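Local coordinates for phenylacetaldehyde dehydrogenase (PDB 4O5H), which probably oxidises phenylacetaldehyde to phenylacetate with NAD+ as a member of the aldehyde dehydrogenase family, at residues L298-F310 with V333-K345. Sequence-based numbering, arbitrary orientation.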
loop_
_atom_site.group_PDB
_atom_site.type_symbol
_atom_site.label_atom_id
_atom_site.label_comp_id
_atom_site.label_asym_id
_atom_site.label_seq_id
_atom_site.Cartn_x
_atom_site.Cartn_y
_atom_site.Cartn_z
ATOM N N LEU A 298 -34.539 14.356 18.223
ATOM C CA LEU A 298 -34.871 12.932 18.114
ATOM C C LEU A 298 -35.313 12.504 16.717
ATOM O O LEU A 298 -34.957 11.410 16.249
ATOM C CB LEU A 298 -35.970 12.564 19.104
ATOM C CG LEU A 298 -35.693 12.766 20.602
ATOM C CD1 LEU A 298 -36.877 12.256 21.405
ATOM C CD2 LEU A 298 -34.440 12.059 21.045
ATOM N N ASP A 299 -36.065 13.354 16.031
ATOM C CA ASP A 299 -36.512 13.015 14.682
ATOM C C ASP A 299 -35.370 13.051 13.674
ATOM O O ASP A 299 -35.289 12.187 12.814
ATOM C CB ASP A 299 -37.633 13.925 14.230
ATOM C CG ASP A 299 -38.921 13.676 15.004
ATOM O OD1 ASP A 299 -39.274 12.515 15.275
ATOM O OD2 ASP A 299 -39.590 14.650 15.332
ATOM N N LYS A 300 -34.524 14.066 13.747
ATOM C CA LYS A 300 -33.339 14.145 12.891
ATOM C C LYS A 300 -32.436 12.945 13.096
ATOM O O LYS A 300 -31.874 12.378 12.119
ATOM C CB LYS A 300 -32.512 15.411 13.194
ATOM C CG LYS A 300 -31.064 15.407 12.612
ATOM C CD LYS A 300 -30.763 16.317 11.418
ATOM C CE LYS A 300 -29.284 16.713 11.314
ATOM N NZ LYS A 300 -28.786 17.638 12.368
ATOM N N ALA A 301 -32.238 12.576 14.346
ATOM C CA ALA A 301 -31.351 11.450 14.651
ATOM C C ALA A 301 -31.945 10.158 14.129
ATOM O O ALA A 301 -31.230 9.347 13.512
ATOM C CB ALA A 301 -31.085 11.356 16.142
ATOM N N ALA A 302 -33.245 9.976 14.300
ATOM C CA ALA A 302 -33.872 8.745 13.862
ATOM C C ALA A 302 -33.825 8.641 12.336
ATOM O O ALA A 302 -33.582 7.575 11.794
ATOM C CB ALA A 302 -35.309 8.654 14.341
ATOM N N GLN A 303 -34.069 9.744 11.652
ATOM C CA GLN A 303 -34.026 9.729 10.198
ATOM C C GLN A 303 -32.592 9.426 9.749
ATOM O O GLN A 303 -32.389 8.704 8.802
ATOM C CB GLN A 303 -34.526 11.065 9.643
ATOM C CG GLN A 303 -34.755 11.067 8.154
ATOM C CD GLN A 303 -35.911 10.161 7.764
ATOM O OE1 GLN A 303 -37.027 10.324 8.252
ATOM N NE2 GLN A 303 -35.633 9.165 6.950
ATOM N N GLY A 304 -31.614 9.974 10.460
ATOM C CA GLY A 304 -30.207 9.736 10.189
ATOM C C GLY A 304 -29.768 8.302 10.388
ATOM O O GLY A 304 -29.089 7.740 9.527
ATOM N N VAL A 305 -30.210 7.691 11.459
ATOM C CA VAL A 305 -29.936 6.284 11.751
ATOM C C VAL A 305 -30.596 5.385 10.705
ATOM O O VAL A 305 -29.948 4.494 10.157
ATOM C CB VAL A 305 -30.454 5.903 13.163
ATOM C CG1 VAL A 305 -30.471 4.388 13.377
ATOM C CG2 VAL A 305 -29.619 6.575 14.246
ATOM N N ALA A 306 -31.877 5.644 10.394
ATOM C CA ALA A 306 -32.566 4.859 9.363
ATOM C C ALA A 306 -31.866 4.952 7.984
ATOM O O ALA A 306 -31.632 3.943 7.315
ATOM C CB ALA A 306 -34.027 5.285 9.264
ATOM N N ASN A 307 -31.536 6.171 7.567
ATOM C CA ASN A 307 -30.856 6.359 6.301
ATOM C C ASN A 307 -29.484 5.693 6.255
ATOM O O ASN A 307 -29.101 5.104 5.211
ATOM C CB ASN A 307 -30.726 7.851 5.972
ATOM C CG ASN A 307 -32.080 8.516 5.704
ATOM O OD1 ASN A 307 -33.147 7.845 5.612
ATOM N ND2 ASN A 307 -32.063 9.859 5.566
ATOM N N ALA A 308 -28.754 5.773 7.354
ATOM C CA ALA A 308 -27.422 5.227 7.437
ATOM C C ALA A 308 -27.378 3.711 7.169
ATOM O O ALA A 308 -26.399 3.202 6.587
ATOM C CB ALA A 308 -26.805 5.522 8.775
ATOM N N ILE A 309 -28.442 3.006 7.535
ATOM C CA ILE A 309 -28.513 1.564 7.299
ATOM C C ILE A 309 -29.284 1.204 6.033
ATOM O O ILE A 309 -28.903 0.313 5.353
ATOM C CB ILE A 309 -29.007 0.794 8.542
ATOM C CG1 ILE A 309 -29.001 -0.731 8.304
ATOM C CG2 ILE A 309 -30.388 1.237 8.988
ATOM C CD1 ILE A 309 -27.685 -1.299 7.794
ATOM N N PHE A 310 -30.382 1.868 5.729
ATOM C CA PHE A 310 -31.260 1.357 4.696
ATOM C C PHE A 310 -30.916 1.879 3.309
ATOM O O PHE A 310 -31.450 1.382 2.326
ATOM C CB PHE A 310 -32.733 1.630 5.052
ATOM C CG PHE A 310 -33.187 0.986 6.347
ATOM C CD1 PHE A 310 -32.887 -0.341 6.618
ATOM C CD2 PHE A 310 -33.906 1.700 7.282
ATOM C CE1 PHE A 310 -33.278 -0.937 7.803
ATOM C CE2 PHE A 310 -34.288 1.118 8.474
ATOM C CZ PHE A 310 -33.971 -0.204 8.732
ATOM N N VAL A 333 -35.490 7.357 20.031
ATOM C CA VAL A 333 -34.864 7.218 18.717
ATOM C C VAL A 333 -35.262 5.883 18.038
ATOM O O VAL A 333 -35.714 5.868 16.897
ATOM C CB VAL A 333 -33.349 7.373 18.800
ATOM C CG1 VAL A 333 -32.701 7.082 17.455
ATOM C CG2 VAL A 333 -32.987 8.790 19.223
ATOM N N ILE A 334 -35.152 4.781 18.758
ATOM C CA ILE A 334 -35.434 3.490 18.194
ATOM C C ILE A 334 -36.916 3.318 17.812
ATOM O O ILE A 334 -37.250 2.730 16.760
ATOM C CB ILE A 334 -34.910 2.354 19.118
ATOM C CG1 ILE A 334 -34.379 1.211 18.310
ATOM C CG2 ILE A 334 -36.012 1.820 20.014
ATOM C CD1 ILE A 334 -33.130 1.587 17.529
ATOM N N GLU A 335 -37.809 3.835 18.639
ATOM C CA GLU A 335 -39.221 3.812 18.314
ATOM C C GLU A 335 -39.427 4.494 16.966
ATOM O O GLU A 335 -40.071 3.942 16.080
ATOM C CB GLU A 335 -39.976 4.479 19.416
ATOM C CG GLU A 335 -41.473 4.678 19.218
ATOM C CD GLU A 335 -42.013 5.883 20.006
ATOM O OE1 GLU A 335 -41.852 7.077 19.613
ATOM O OE2 GLU A 335 -42.611 5.623 21.054
ATOM N N ARG A 336 -38.814 5.652 16.795
ATOM C CA ARG A 336 -38.922 6.383 15.540
ATOM C C ARG A 336 -38.282 5.644 14.358
ATOM O O ARG A 336 -38.842 5.638 13.266
ATOM C CB ARG A 336 -38.319 7.775 15.659
ATOM C CG ARG A 336 -39.131 8.730 16.521
ATOM C CD ARG A 336 -38.268 9.933 16.883
ATOM N NE ARG A 336 -39.032 10.997 17.509
ATOM C CZ ARG A 336 -39.415 10.990 18.778
ATOM N NH1 ARG A 336 -39.117 9.969 19.587
ATOM N NH2 ARG A 336 -40.112 12.011 19.256
ATOM N N VAL A 337 -37.111 5.048 14.578
ATOM C CA VAL A 337 -36.421 4.285 13.498
ATOM C C VAL A 337 -37.249 3.081 13.024
ATOM O O VAL A 337 -37.380 2.835 11.841
ATOM C CB VAL A 337 -35.035 3.812 13.979
ATOM C CG1 VAL A 337 -34.446 2.812 13.023
ATOM C CG2 VAL A 337 -34.097 5.007 14.192
ATOM N N ALA A 338 -37.849 2.351 13.952
ATOM C CA ALA A 338 -38.740 1.242 13.588
ATOM C C ALA A 338 -39.940 1.706 12.756
ATOM O O ALA A 338 -40.350 1.015 11.807
ATOM C CB ALA A 338 -39.225 0.545 14.833
ATOM N N LYS A 339 -40.547 2.842 13.127
ATOM C CA LYS A 339 -41.688 3.384 12.359
ATOM C C LYS A 339 -41.223 3.718 10.942
ATOM O O LYS A 339 -41.917 3.427 9.983
ATOM C CB LYS A 339 -42.323 4.615 13.036
ATOM N N ILE A 340 -40.034 4.321 10.815
ATOM C CA ILE A 340 -39.481 4.657 9.504
ATOM C C ILE A 340 -39.267 3.375 8.691
ATOM O O ILE A 340 -39.688 3.289 7.548
ATOM C CB ILE A 340 -38.171 5.474 9.614
ATOM C CG1 ILE A 340 -38.488 6.869 10.156
ATOM C CG2 ILE A 340 -37.466 5.594 8.253
ATOM C CD1 ILE A 340 -37.313 7.609 10.784
ATOM N N ALA A 341 -38.626 2.383 9.297
ATOM C CA ALA A 341 -38.374 1.131 8.628
ATOM C C ALA A 341 -39.644 0.482 8.060
ATOM O O ALA A 341 -39.675 0.036 6.903
ATOM C CB ALA A 341 -37.688 0.174 9.587
ATOM N N ALA A 342 -40.676 0.405 8.892
ATOM C CA ALA A 342 -41.941 -0.234 8.511
ATOM C C ALA A 342 -42.673 0.584 7.475
ATOM O O ALA A 342 -43.464 0.034 6.720
ATOM C CB ALA A 342 -42.844 -0.445 9.726
ATOM N N SER A 343 -42.393 1.879 7.399
ATOM C CA SER A 343 -43.048 2.721 6.392
ATOM C C SER A 343 -42.378 2.683 4.998
ATOM O O SER A 343 -42.945 3.199 4.042
ATOM C CB SER A 343 -43.108 4.165 6.883
ATOM O OG SER A 343 -41.808 4.791 6.724
ATOM N N LEU A 344 -41.172 2.158 4.875
ATOM C CA LEU A 344 -40.461 2.254 3.591
ATOM C C LEU A 344 -41.150 1.410 2.525
ATOM O O LEU A 344 -41.480 0.243 2.767
ATOM C CB LEU A 344 -39.004 1.827 3.722
ATOM C CG LEU A 344 -38.130 2.676 4.633
ATOM C CD1 LEU A 344 -36.783 2.017 4.853
ATOM C CD2 LEU A 344 -37.958 4.059 4.047
ATOM N N LYS A 345 -41.355 2.009 1.351
ATOM C CA LYS A 345 -42.012 1.319 0.245
ATOM C C LYS A 345 -41.063 0.327 -0.456
ATOM O O LYS A 345 -40.024 0.737 -0.997
ATOM C CB LYS A 345 -42.538 2.344 -0.753
ATOM C CG LYS A 345 -43.316 1.750 -1.912
ATOM C CD LYS A 345 -44.671 1.244 -1.494
ATOM C CE LYS A 345 -45.518 0.842 -2.705
ATOM N NZ LYS A 345 -44.956 -0.391 -3.319
#
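Ala302 is the knob at the centre of this helix pair: its methyl drops into a hole formed by Val333, Arg336, Val337 and Ile340, with CB 3.4 Å from Arg336 CB. So small a side chain lets the axes of helices 298-310 and 333-343 approach to 8.5 Å, crossing at -51°. Ala306, one turn on, is also small enough to let Ile340 come close, its CB lying 3.6 Å from Ile340 CG2. One branch of Val337, CG2, reaches Val305 CG1 (3.8 Å) and the carbonyl O of Ala302.

At one partly exposed end the long Arg336 spans the helices. Its chain, extended from CG to NE, brings NE 2.7 Å from Asp299 OD1 in a salt bridge; the N-H...O angle is 146°, and NE approaches OD1 from above the carboxylate plane, 47° out of it. Apolar Leu298 lays CB over one guanidinium face, while NH1 hydrogen-bonds to the backbone O of Gly332. At the other end the broad Phe310 ring bridges Ala341 CB, 3.7 Å from CE2, and Leu344 CD1, meeting both obliquely; Ile309 CG2 covers one ring face.

Strand 288-292, helix 298-310 and parallel strand 320-326 form a beta-alpha-beta unit, which helix 330-343 follows, consistent with the alpha/beta catalytic domain of aldehyde dehydrogenases. Val305 reaches strands 288-292 and 419-425, and Val337 touches 419-425 and 399-402.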